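Local coordinates for protein 2,3-bisphosphoglycerate-independent phosphoglycerate mutase (Pyrococcus horikoshii, PDB 2ZKT) that probably catalyses the interconversion of 2-phosphoglycerate and 3-phosphoglycerate in glycolysis, through a metal-dependent active site that carries two zinc ions in this structure, at residues I11-G16 with A58-A63; G345-P350 with M354-D359; T62-I67 with F298-P303; G274-N279 with T304-H309. All coordinates share one frame; numbering follows the deposited sequence.

Contact 1: I11-G16 with A58-A63. With ZN (zinc ion), chain G.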
loop_
_atom_site.group_PDB
_atom_site.type_symbol
_atom_site.label_atom_id
_atom_site.label_comp_id
_atom_site.label_asym_id
_atom_site.label_seq_id
_atom_site.Cartn_x
_atom_site.Cartn_y
_atom_site.Cartn_z
ATOM N N ILE B 11 -17.558 -1.419 3.442
ATOM C CA ILE B 11 -16.981 -2.066 4.613
ATOM C C ILE B 11 -15.878 -3.071 4.264
ATOM O O ILE B 11 -16.092 -4.042 3.509
ATOM C CB ILE B 11 -18.057 -2.815 5.443
ATOM C CG1 ILE B 11 -19.052 -1.806 6.049
ATOM C CG2 ILE B 11 -17.390 -3.647 6.538
ATOM C CD1 ILE B 11 -18.407 -0.779 6.973
ATOM N N LEU B 12 -14.692 -2.822 4.819
ATOM C CA LEU B 12 -13.552 -3.703 4.625
ATOM C C LEU B 12 -13.433 -4.461 5.949
ATOM O O LEU B 12 -12.775 -4.008 6.884
ATOM C CB LEU B 12 -12.291 -2.882 4.344
ATOM C CG LEU B 12 -12.451 -1.877 3.191
ATOM C CD1 LEU B 12 -11.087 -1.326 2.848
ATOM C CD2 LEU B 12 -13.071 -2.549 1.969
ATOM N N ASP B 13 -14.112 -5.607 6.010
ATOM C CA ASP B 13 -14.166 -6.467 7.192
ATOM C C ASP B 13 -12.832 -6.605 7.939
ATOM O O ASP B 13 -11.794 -6.915 7.343
ATOM C CB ASP B 13 -14.695 -7.848 6.770
ATOM C CG ASP B 13 -15.524 -8.518 7.851
ATOM O OD1 ASP B 13 -14.926 -9.034 8.824
ATOM O OD2 ASP B 13 -16.781 -8.513 7.733
ATOM N N GLY B 14 -12.876 -6.359 9.250
ATOM C CA GLY B 14 -11.681 -6.465 10.081
ATOM C C GLY B 14 -10.543 -5.520 9.713
ATOM O O GLY B 14 -9.386 -5.776 10.046
ATOM N N LEU B 15 -10.872 -4.414 9.047
ATOM C CA LEU B 15 -9.870 -3.434 8.622
ATOM C C LEU B 15 -8.869 -3.002 9.699
ATOM O O LEU B 15 -7.649 -3.089 9.504
ATOM C CB LEU B 15 -10.572 -2.192 8.065
ATOM C CG LEU B 15 -9.666 -1.131 7.439
ATOM C CD1 LEU B 15 -8.819 -1.750 6.324
ATOM C CD2 LEU B 15 -10.545 -0.007 6.893
ATOM N N GLY B 16 -9.380 -2.535 10.835
ATOM C CA GLY B 16 -8.503 -2.077 11.908
ATOM C C GLY B 16 -7.465 -3.076 12.396
ATOM O O GLY B 16 -7.719 -4.286 12.442
ATOM N N ALA B 58 -16.748 -6.532 18.881
ATOM C CA ALA B 58 -18.069 -6.834 18.348
ATOM C C ALA B 58 -18.008 -8.025 17.397
ATOM O O ALA B 58 -17.075 -8.140 16.589
ATOM C CB ALA B 58 -18.611 -5.627 17.594
ATOM N N GLY B 59 -18.999 -8.916 17.504
ATOM C CA GLY B 59 -19.068 -10.045 16.587
ATOM C C GLY B 59 -19.460 -9.423 15.251
ATOM O O GLY B 59 -19.924 -8.276 15.216
ATOM N N SER B 60 -19.287 -10.149 14.150
ATOM C CA SER B 60 -19.618 -9.596 12.835
ATOM C C SER B 60 -21.084 -9.147 12.694
ATOM O O SER B 60 -21.366 -8.134 12.053
ATOM C CB SER B 60 -19.287 -10.617 11.738
ATOM O OG SER B 60 -18.905 -9.968 10.534
ATOM N N ASP B 61 -22.012 -9.901 13.290
ATOM C CA ASP B 61 -23.441 -9.570 13.195
ATOM C C ASP B 61 -23.824 -8.293 13.960
ATOM O O ASP B 61 -24.481 -7.405 13.400
ATOM C CB ASP B 61 -24.294 -10.768 13.666
ATOM C CG ASP B 61 -23.855 -11.314 15.023
ATOM O OD1 ASP B 61 -22.821 -10.846 15.560
ATOM O OD2 ASP B 61 -24.546 -12.222 15.552
ATOM N N THR B 62 -23.411 -8.199 15.227
ATOM C CA THR B 62 -23.702 -7.022 16.056
ATOM C C THR B 62 -23.001 -5.747 15.516
ATOM O O THR B 62 -23.516 -4.630 15.657
ATOM C CB THR B 62 -23.251 -7.248 17.536
ATOM O OG1 THR B 62 -21.834 -7.512 17.582
ATOM C CG2 THR B 62 -24.014 -8.434 18.160
ATOM N N ALA B 63 -21.827 -5.924 14.897
ATOM C CA ALA B 63 -21.079 -4.795 14.342
ATOM C C ALA B 63 -21.825 -4.204 13.152
ATOM O O ALA B 63 -21.822 -2.982 12.948
ATOM C CB ALA B 63 -19.665 -5.240 13.903
HETATM ZN ZN ZN G . -16.584 -8.847 10.366
#

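Contact 2: G345-P350 with M354-D359. With ZN (zinc ion), chain G; ZN (zinc ion), chain H.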
loop_
_atom_site.group_PDB
_atom_site.type_symbol
_atom_site.label_atom_id
_atom_site.label_comp_id
_atom_site.label_asym_id
_atom_site.label_seq_id
_atom_site.Cartn_x
_atom_site.Cartn_y
_atom_site.Cartn_z
ATOM N N GLY B 345 -14.317 -0.208 8.548
ATOM C CA GLY B 345 -14.498 -1.621 8.845
ATOM C C GLY B 345 -15.580 -1.796 9.912
ATOM O O GLY B 345 -15.833 -0.913 10.720
ATOM N N ASP B 346 -16.266 -2.953 9.858
ATOM C CA ASP B 346 -17.257 -3.229 10.895
ATOM C C ASP B 346 -16.591 -3.444 12.263
ATOM O O ASP B 346 -17.230 -3.431 13.309
ATOM C CB ASP B 346 -18.061 -4.471 10.486
ATOM C CG ASP B 346 -17.113 -5.636 10.227
ATOM O OD1 ASP B 346 -16.038 -5.388 9.671
ATOM O OD2 ASP B 346 -17.459 -6.767 10.564
ATOM N N HIS B 347 -15.258 -3.678 12.223
ATOM C CA HIS B 347 -14.508 -3.838 13.468
ATOM C C HIS B 347 -13.007 -4.055 13.208
ATOM O O HIS B 347 -12.552 -4.183 12.075
ATOM C CB HIS B 347 -15.096 -5.029 14.237
ATOM C CG HIS B 347 -14.897 -6.298 13.445
ATOM N ND1 HIS B 347 -13.685 -6.885 13.274
ATOM C CD2 HIS B 347 -15.866 -7.085 12.809
ATOM C CE1 HIS B 347 -13.920 -8.001 12.555
ATOM N NE2 HIS B 347 -15.218 -8.146 12.260
ATOM N N SER B 348 -12.224 -4.047 14.307
ATOM C CA SER B 348 -10.791 -4.333 14.193
ATOM C C SER B 348 -10.502 -5.827 14.368
ATOM O O SER B 348 -11.131 -6.519 15.164
ATOM C CB SER B 348 -10.057 -3.545 15.281
ATOM O OG SER B 348 -9.985 -2.172 14.879
ATOM N N THR B 349 -9.529 -6.329 13.610
ATOM C CA THR B 349 -9.099 -7.719 13.736
ATOM C C THR B 349 -7.593 -7.712 13.608
ATOM O O THR B 349 -7.048 -8.035 12.555
ATOM C CB THR B 349 -9.689 -8.626 12.641
ATOM O OG1 THR B 349 -11.124 -8.605 12.729
ATOM C CG2 THR B 349 -9.204 -10.076 12.837
ATOM N N PRO B 350 -6.897 -7.321 14.685
ATOM C CA PRO B 350 -5.424 -7.253 14.724
ATOM C C PRO B 350 -4.793 -8.619 14.443
ATOM O O PRO B 350 -5.279 -9.646 14.928
ATOM C CB PRO B 350 -5.132 -6.781 16.157
ATOM C CG PRO B 350 -6.409 -6.121 16.605
ATOM C CD PRO B 350 -7.477 -6.995 16.004
ATOM N N MET B 354 -5.424 -12.220 16.359
ATOM C CA MET B 354 -6.015 -13.343 15.623
ATOM C C MET B 354 -7.516 -13.505 15.881
ATOM O O MET B 354 -8.068 -14.614 15.823
ATOM C CB MET B 354 -5.274 -14.653 15.971
ATOM C CG MET B 354 -3.831 -14.695 15.454
ATOM S SD MET B 354 -2.937 -16.233 15.840
ATOM C CE MET B 354 -3.572 -17.344 14.528
ATOM N N ASN B 355 -8.171 -12.379 16.162
ATOM C CA ASN B 355 -9.605 -12.348 16.420
ATOM C C ASN B 355 -10.010 -10.884 16.555
ATOM O O ASN B 355 -9.152 -10.004 16.616
ATOM C CB ASN B 355 -9.940 -13.100 17.712
ATOM C CG ASN B 355 -11.309 -13.764 17.657
ATOM O OD1 ASN B 355 -12.321 -13.129 17.313
ATOM N ND2 ASN B 355 -11.351 -15.052 17.999
ATOM N N HIS B 356 -11.316 -10.626 16.599
ATOM C CA HIS B 356 -11.828 -9.263 16.719
ATOM C C HIS B 356 -11.332 -8.591 18.000
ATOM O O HIS B 356 -11.296 -9.214 19.065
ATOM C CB HIS B 356 -13.359 -9.274 16.741
ATOM C CG HIS B 356 -13.983 -9.896 15.528
ATOM N ND1 HIS B 356 -15.347 -9.842 15.281
ATOM C CD2 HIS B 356 -13.439 -10.595 14.497
ATOM C CE1 HIS B 356 -15.613 -10.483 14.150
ATOM N NE2 HIS B 356 -14.474 -10.947 13.656
ATOM N N SER B 357 -10.958 -7.317 17.891
ATOM C CA SER B 357 -10.496 -6.548 19.047
ATOM C C SER B 357 -11.489 -5.408 19.247
ATOM O O SER B 357 -12.406 -5.215 18.438
ATOM C CB SER B 357 -9.114 -5.940 18.787
ATOM O OG SER B 357 -9.216 -4.861 17.858
ATOM N N GLY B 358 -11.294 -4.652 20.325
ATOM C CA GLY B 358 -12.162 -3.528 20.620
ATOM C C GLY B 358 -11.591 -2.218 20.085
ATOM O O GLY B 358 -12.219 -1.163 20.229
ATOM N N ASP B 359 -10.405 -2.279 19.476
ATOM C CA ASP B 359 -9.772 -1.088 18.901
ATOM C C ASP B 359 -10.740 -0.403 17.918
ATOM O O ASP B 359 -11.346 -1.065 17.079
ATOM C CB ASP B 359 -8.482 -1.467 18.155
ATOM C CG ASP B 359 -7.466 -2.154 19.051
ATOM O OD1 ASP B 359 -6.906 -1.480 19.952
ATOM O OD2 ASP B 359 -7.232 -3.371 18.858
HETATM ZN ZN ZN G . -16.584 -8.847 10.366
HETATM ZN ZN ZN H . -13.787 -12.105 11.819
HETATM O O HOH W 1 -13.266 -3.305 16.806
#

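Contact 3: T62-I67 with F298-P303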
loop_
_atom_site.group_PDB
_atom_site.type_symbol
_atom_site.label_atom_id
_atom_site.label_comp_id
_atom_site.label_asym_id
_atom_site.label_seq_id
_atom_site.Cartn_x
_atom_site.Cartn_y
_atom_site.Cartn_z
ATOM N N THR B 62 -23.411 -8.199 15.227
ATOM C CA THR B 62 -23.702 -7.022 16.056
ATOM C C THR B 62 -23.001 -5.747 15.516
ATOM O O THR B 62 -23.516 -4.630 15.657
ATOM C CB THR B 62 -23.251 -7.248 17.536
ATOM O OG1 THR B 62 -21.834 -7.512 17.582
ATOM C CG2 THR B 62 -24.014 -8.434 18.160
ATOM N N ALA B 63 -21.827 -5.924 14.897
ATOM C CA ALA B 63 -21.079 -4.795 14.342
ATOM C C ALA B 63 -21.825 -4.204 13.152
ATOM O O ALA B 63 -21.822 -2.982 12.948
ATOM C CB ALA B 63 -19.665 -5.240 13.903
ATOM N N HIS B 64 -22.467 -5.072 12.367
ATOM C CA HIS B 64 -23.190 -4.606 11.183
ATOM C C HIS B 64 -24.556 -3.988 11.532
ATOM O O HIS B 64 -25.060 -3.113 10.840
ATOM C CB HIS B 64 -23.353 -5.776 10.199
ATOM C CG HIS B 64 -22.140 -5.881 9.301
ATOM N ND1 HIS B 64 -21.125 -6.763 9.496
ATOM C CD2 HIS B 64 -21.851 -5.131 8.147
ATOM C CE1 HIS B 64 -20.255 -6.559 8.477
ATOM N NE2 HIS B 64 -20.669 -5.587 7.653
ATOM N N LEU B 65 -25.199 -4.494 12.613
ATOM C CA LEU B 65 -26.427 -3.821 13.042
ATOM C C LEU B 65 -26.094 -2.371 13.387
ATOM O O LEU B 65 -26.843 -1.430 13.147
ATOM C CB LEU B 65 -26.980 -4.505 14.308
ATOM C CG LEU B 65 -27.821 -5.770 14.051
ATOM C CD1 LEU B 65 -28.078 -6.544 15.340
ATOM C CD2 LEU B 65 -29.208 -5.491 13.465
ATOM N N SER B 66 -24.909 -2.233 14.019
ATOM C CA SER B 66 -24.422 -0.913 14.404
ATOM C C SER B 66 -24.120 -0.044 13.174
ATOM O O SER B 66 -24.568 1.092 13.068
ATOM C CB SER B 66 -23.152 -1.105 15.249
ATOM O OG SER B 66 -22.669 0.161 15.697
ATOM N N ILE B 67 -23.358 -0.593 12.230
ATOM C CA ILE B 67 -23.000 0.109 11.000
ATOM C C ILE B 67 -24.249 0.552 10.223
ATOM O O ILE B 67 -24.243 1.619 9.602
ATOM C CB ILE B 67 -22.134 -0.798 10.088
ATOM C CG1 ILE B 67 -20.784 -1.093 10.768
ATOM C CG2 ILE B 67 -21.940 -0.153 8.725
ATOM C CD1 ILE B 67 -19.896 0.126 11.017
ATOM N N PHE B 298 -24.701 -0.591 -0.223
ATOM C CA PHE B 298 -23.747 -1.118 0.749
ATOM C C PHE B 298 -22.875 -2.185 0.066
ATOM O O PHE B 298 -23.387 -3.099 -0.578
ATOM C CB PHE B 298 -24.522 -1.732 1.931
ATOM C CG PHE B 298 -23.663 -2.509 2.892
ATOM C CD1 PHE B 298 -22.709 -1.861 3.686
ATOM C CD2 PHE B 298 -23.792 -3.895 2.993
ATOM C CE1 PHE B 298 -21.893 -2.589 4.570
ATOM C CE2 PHE B 298 -22.977 -4.636 3.873
ATOM C CZ PHE B 298 -22.027 -3.981 4.662
ATOM N N LEU B 299 -21.557 -2.064 0.203
ATOM C CA LEU B 299 -20.619 -3.016 -0.398
ATOM C C LEU B 299 -19.744 -3.631 0.697
ATOM O O LEU B 299 -19.119 -2.914 1.492
ATOM C CB LEU B 299 -19.738 -2.302 -1.438
ATOM C CG LEU B 299 -18.560 -3.081 -2.048
ATOM C CD1 LEU B 299 -19.031 -4.391 -2.659
ATOM C CD2 LEU B 299 -17.891 -2.219 -3.106
ATOM N N HIS B 300 -19.701 -4.960 0.735
ATOM C CA HIS B 300 -18.916 -5.672 1.740
ATOM C C HIS B 300 -17.767 -6.478 1.107
ATOM O O HIS B 300 -17.935 -7.095 0.055
ATOM C CB HIS B 300 -19.861 -6.585 2.536
ATOM C CG HIS B 300 -19.245 -7.187 3.763
ATOM N ND1 HIS B 300 -18.465 -8.326 3.725
ATOM C CD2 HIS B 300 -19.300 -6.811 5.066
ATOM C CE1 HIS B 300 -18.066 -8.628 4.954
ATOM N NE2 HIS B 300 -18.561 -7.724 5.785
ATOM N N PHE B 301 -16.599 -6.444 1.751
ATOM C CA PHE B 301 -15.398 -7.164 1.291
ATOM C C PHE B 301 -14.880 -7.909 2.520
ATOM O O PHE B 301 -14.361 -7.288 3.443
ATOM C CB PHE B 301 -14.340 -6.164 0.799
ATOM C CG PHE B 301 -13.099 -6.810 0.234
ATOM C CD1 PHE B 301 -13.150 -7.520 -0.974
ATOM C CD2 PHE B 301 -11.874 -6.705 0.904
ATOM C CE1 PHE B 301 -11.999 -8.111 -1.505
ATOM C CE2 PHE B 301 -10.714 -7.293 0.385
ATOM C CZ PHE B 301 -10.773 -7.998 -0.826
ATOM N N LYS B 302 -15.000 -9.238 2.525
ATOM C CA LYS B 302 -14.608 -10.055 3.687
ATOM C C LYS B 302 -13.153 -10.531 3.892
ATOM O O LYS B 302 -12.635 -10.484 5.022
ATOM C CB LYS B 302 -15.528 -11.290 3.742
ATOM C CG LYS B 302 -15.337 -12.188 4.961
ATOM C CD LYS B 302 -15.674 -11.454 6.259
ATOM C CE LYS B 302 -15.944 -12.440 7.400
ATOM N NZ LYS B 302 -14.859 -13.456 7.542
ATOM N N PRO B 303 -12.478 -11.003 2.821
ATOM C CA PRO B 303 -11.091 -11.493 2.931
ATOM C C PRO B 303 -10.099 -10.748 3.841
ATOM O O PRO B 303 -9.223 -11.382 4.453
ATOM C CB PRO B 303 -10.625 -11.577 1.466
ATOM C CG PRO B 303 -11.585 -10.681 0.720
ATOM C CD PRO B 303 -12.895 -10.927 1.408
#

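Contact 4: G274-N279 with T304-H309. With ZN (zinc ion), chain H.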
loop_
_atom_site.group_PDB
_atom_site.type_symbol
_atom_site.label_atom_id
_atom_site.label_comp_id
_atom_site.label_asym_id
_atom_site.label_seq_id
_atom_site.Cartn_x
_atom_site.Cartn_y
_atom_site.Cartn_z
ATOM N N GLY B 274 -16.442 -14.166 -0.904
ATOM C CA GLY B 274 -16.124 -13.780 0.472
ATOM C C GLY B 274 -14.819 -14.434 0.948
ATOM O O GLY B 274 -14.528 -14.548 2.136
ATOM N N GLU B 275 -14.041 -14.927 -0.042
ATOM C CA GLU B 275 -12.757 -15.546 0.263
ATOM C C GLU B 275 -11.648 -14.944 -0.610
ATOM O O GLU B 275 -11.903 -14.200 -1.548
ATOM C CB GLU B 275 -12.869 -17.056 -0.007
ATOM C CG GLU B 275 -13.917 -17.738 0.882
ATOM C CD GLU B 275 -13.834 -19.248 0.726
ATOM O OE1 GLU B 275 -14.015 -19.740 -0.375
ATOM O OE2 GLU B 275 -13.658 -19.930 1.735
ATOM N N TYR B 276 -10.398 -15.291 -0.291
ATOM C CA TYR B 276 -9.242 -14.766 -1.020
ATOM C C TYR B 276 -9.375 -14.793 -2.545
ATOM O O TYR B 276 -8.795 -13.943 -3.232
ATOM C CB TYR B 276 -7.964 -15.520 -0.616
ATOM C CG TYR B 276 -7.656 -15.472 0.869
ATOM C CD1 TYR B 276 -7.675 -14.259 1.571
ATOM C CD2 TYR B 276 -7.318 -16.637 1.572
ATOM C CE1 TYR B 276 -7.364 -14.207 2.937
ATOM C CE2 TYR B 276 -7.003 -16.598 2.938
ATOM C CZ TYR B 276 -7.027 -15.378 3.615
ATOM O OH TYR B 276 -6.697 -15.336 4.957
ATOM N N ASN B 277 -10.137 -15.755 -3.072
ATOM C CA ASN B 277 -10.303 -15.879 -4.526
ATOM C C ASN B 277 -11.497 -15.077 -5.090
ATOM O O ASN B 277 -11.888 -15.218 -6.247
ATOM C CB ASN B 277 -10.425 -17.367 -4.891
ATOM C CG ASN B 277 -11.650 -17.986 -4.249
ATOM O OD1 ASN B 277 -11.621 -18.432 -3.105
ATOM N ND2 ASN B 277 -12.782 -17.929 -4.978
ATOM N N THR B 278 -12.082 -14.233 -4.222
ATOM C CA THR B 278 -13.226 -13.407 -4.621
ATOM C C THR B 278 -12.907 -12.491 -5.819
ATOM O O THR B 278 -11.770 -12.117 -6.067
ATOM C CB THR B 278 -13.614 -12.539 -3.414
ATOM O OG1 THR B 278 -14.054 -13.385 -2.353
ATOM C CG2 THR B 278 -14.744 -11.574 -3.792
ATOM N N ASN B 279 -13.970 -12.143 -6.582
ATOM C CA ASN B 279 -13.823 -11.129 -7.632
ATOM C C ASN B 279 -14.282 -9.750 -7.127
ATOM O O ASN B 279 -15.455 -9.388 -7.189
ATOM C CB ASN B 279 -14.679 -11.550 -8.834
ATOM C CG ASN B 279 -14.204 -10.855 -10.091
ATOM O OD1 ASN B 279 -14.064 -9.634 -10.143
ATOM N ND2 ASN B 279 -14.035 -11.652 -11.160
ATOM N N THR B 304 -10.213 -9.425 3.951
ATOM C CA THR B 304 -9.291 -8.703 4.828
ATOM C C THR B 304 -9.379 -9.268 6.247
ATOM O O THR B 304 -8.378 -9.339 6.971
ATOM C CB THR B 304 -9.609 -7.197 4.889
ATOM O OG1 THR B 304 -11.032 -7.009 4.927
ATOM C CG2 THR B 304 -9.016 -6.472 3.682
ATOM N N ASP B 305 -10.580 -9.696 6.639
ATOM C CA ASP B 305 -10.778 -10.232 7.982
ATOM C C ASP B 305 -10.127 -11.594 8.220
ATOM O O ASP B 305 -9.712 -11.901 9.351
ATOM C CB ASP B 305 -12.271 -10.315 8.298
ATOM C CG ASP B 305 -12.538 -10.808 9.710
ATOM O OD1 ASP B 305 -12.083 -10.146 10.679
ATOM O OD2 ASP B 305 -13.203 -11.864 9.845
ATOM N N ALA B 306 -10.031 -12.413 7.168
ATOM C CA ALA B 306 -9.417 -13.739 7.308
ATOM C C ALA B 306 -7.908 -13.623 7.564
ATOM O O ALA B 306 -7.351 -14.342 8.402
ATOM C CB ALA B 306 -9.674 -14.573 6.064
ATOM N N ALA B 307 -7.249 -12.711 6.848
ATOM C CA ALA B 307 -5.807 -12.534 7.016
ATOM C C ALA B 307 -5.505 -12.136 8.461
ATOM O O ALA B 307 -4.477 -12.537 9.028
ATOM C CB ALA B 307 -5.293 -11.478 6.055
ATOM N N GLY B 308 -6.419 -11.353 9.049
ATOM C CA GLY B 308 -6.253 -10.912 10.430
ATOM C C GLY B 308 -6.398 -12.086 11.386
ATOM O O GLY B 308 -5.634 -12.226 12.339
ATOM N N HIS B 309 -7.390 -12.938 11.137
ATOM C CA HIS B 309 -7.605 -14.103 11.986
ATOM C C HIS B 309 -6.402 -15.052 11.913
ATOM O O HIS B 309 -6.069 -15.710 12.902
ATOM C CB HIS B 309 -8.879 -14.842 11.562
ATOM C CG HIS B 309 -10.126 -14.344 12.238
ATOM N ND1 HIS B 309 -10.369 -14.533 13.586
ATOM C CD2 HIS B 309 -11.197 -13.667 11.750
ATOM C CE1 HIS B 309 -11.539 -13.991 13.902
ATOM N NE2 HIS B 309 -12.061 -13.459 12.805
HETATM ZN ZN ZN H . -13.787 -12.105 11.819
#

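Contact 1: I11-G16 with A58-A63
The carboxylate of D13 faces the hydroxyl of S60 across a zinc ion, with the aliphatic chain of K302 over one face and OD1 of D346 over the other. The zinc lies in front of both carboxylate oxygens but off their plane, on the D346 side. The grip is lopsided: D13 OD1 is 2.3 Å from the zinc, and D13 OD2 stands back at 2.7 Å. OD2 also receives a weak hydrogen bond from H300, so the two oxygens are not equivalent. From the other segment S60 OG reaches the same ion at 2.6 Å, and D13 OD1, the zinc and S60 OG subtend about 131°. The two side chains hardly touch each other, since D13 OD2 and S60 OG remain 3.8 Å apart; the metal is what joins them. Both have a first torsion displaced from a staggered position (chi1 -147° for D13, -149° for S60), consistent with the pull of the metal. D346 and H347 complete the set of protein ligands.

D13 is itself the second residue of a type II turn from L12 to L15, with G14 at positive phi. On the other side G59 is the N-cap of helix 60-67, and its carbonyl accepts both A63 N at 3.0 Å and T62 OG1 at 3.1 Å. An aspartate at the end of a central strand and a serine at a helix start, sharing one metal, are characteristic of the alkaline phosphatase superfamily, consistent with the serine that is phosphorylated in related phosphoglycerate mutases.

Contact 2: G345-P350 with M354-D359
The imidazoles of H347 and H356 stack face to face, their centroids 3.5 Å apart and their planes opened to 27°. The overlap is uneven: H347 CE1 sits over the centre of the H356 ring, whereas H356 ND1 lies nearer the rim of H347. No hydrogen bond joins them: both ND1 atoms donate to carbonyls, and both NE2 atoms bind metal, H347 NE2 one zinc at 2.4 Å and H356 NE2 the other at 2.3 Å. CG of H347 stands between its backbone N and carbonyl carbon (chi1 64°), which folds the ring back so that ND1 bonds the carbonyl of S348. S348 O is gripped from opposite faces of its plane, by H347 ND1 on one and by S357 N, at 2.8 Å, on the other. The H356 ring is steadied in turn by ND1 bonding the carbonyl of A58.

Both segments belong to the loop between strands 339-344 and 361-366 of the alkaline phosphatase-like core, and this loop supplies ligands to both ions of the two-metal site, D346 joining H347 at the first. Farther from the metals, S348 OG donates to D359 O at 2.8 Å, and a water ties S348 N to the carbonyls of S357 and D359. An alanine at S348 would probably cost the D359 carbonyl this direct donor, leaving the water as the polar link. The P350 ring lies against S357, whose OG bonds D359 OD2 at 2.7 Å; R18 forms a salt bridge to the same carboxylate oxygen. At the far end M354 N returns to P350 O at 2.9 Å.

Contact 3: T62-I67 with F298-P303
H64 meets F298 and H300 rim to rim, no ring lying over the face of another. Its imidazole leaves helix 60-67 and ends with NE2 between two aromatic edges, 3.2 Å from H300 CD2 and 3.7 Å from F298 CZ. The F298 plane stands almost upright to that of H64, at 82°, while the H300 ring is inclined about half as much. On the strand both partners have CG opposite the backbone nitrogen; with one residue between them they extend from the same side of the strand, and F298 CZ comes to the edge of the H300 ring, completing an aromatic cluster.

A polar bond fixes the turn of H64, and a weaker one probably helps to orient H300. H64 CG lies beside its backbone N with chi1 -87°, well away from -60°, and there ND1 bonds the carbonyl of S60, which directs the opposite edge of the imidazole at the strand. H300 NE2 makes a weak hydrogen bond to the zinc ligand D13 and lies 3.4 Å from H64 CE1. A leucine replacing H64 would probably leave the S60 carbonyl without its side-chain donor and the H300 ring less firmly held on this edge.

V255 of helix 253-261 touches the side chains of all three, so the cluster lies between strand 296-301, helix 60-67 and that helix, with I11 of strand 6-12 alongside.

Contact 4: G274-N279 with T304-H309
The hydroxyl of Y276 comes within 3.3 Å of the backbone nitrogen of A307, yet the two are not hydrogen-bonded, the angle being poor. The nitrogen lies near the plane of the phenol, at its edge. What the oxygen does bond is K312 NZ, so the polar end of the tyrosine has its partner beyond these segments. Its other neighbour is a methyl group: A306 CB is 3.3 Å from Y276 OH and 3.7 Å from Y276 CZ, and touches the ring obliquely. Within the two segments the contact rests on the far end of this one side chain; the small side chains of A306 and A307 probably allow the close approach.

The tyrosine projects from a type I turn, E275 to T278, closed by T278 N to E275 O at 2.7 Å. On the helix, D305 and H309 stand four residues apart and hold one zinc together, D305 OD2 at 2.1 Å and H309 NE2 at 2.4 Å; H356 supplies the remaining protein ligand. H309 ND1 bonds the carbonyl of M354, which helps fix the rotation of its ring, and K302 NZ bonds D305 OD2.

The turn lies just ahead of helix 280-291, with N279 as the N-cap of that helix. Helix 303-309 follows strand 296-301, and helix 313-331 backs the contact by receiving Y276 on L315 and L319, and A307 on K316.

How the contacts relate
Contacts 1, 2 and 4 hold ligands of the two zinc ions, which lie 4.5 Å apart, and contact 3 packs beside the site. Contacts 1 and 3 have centres about 6 Å apart and share T62 and A63 of helix 60-67, reaching adjacent strands 6-12 and 296-301 of the mixed sheet. Contact 2 is about 7 Å from contact 1, centre to centre, and meets it at the first zinc; it meets contact 4, about 14 Å away between centres, at the second. Strand 296-301 of contact 3 runs on into helix 303-309 of contact 4. Along the chain the order is 11-16, 58-67, 274-279, 298-309, then 345-359, so ligands far apart in sequence converge on one metal centre.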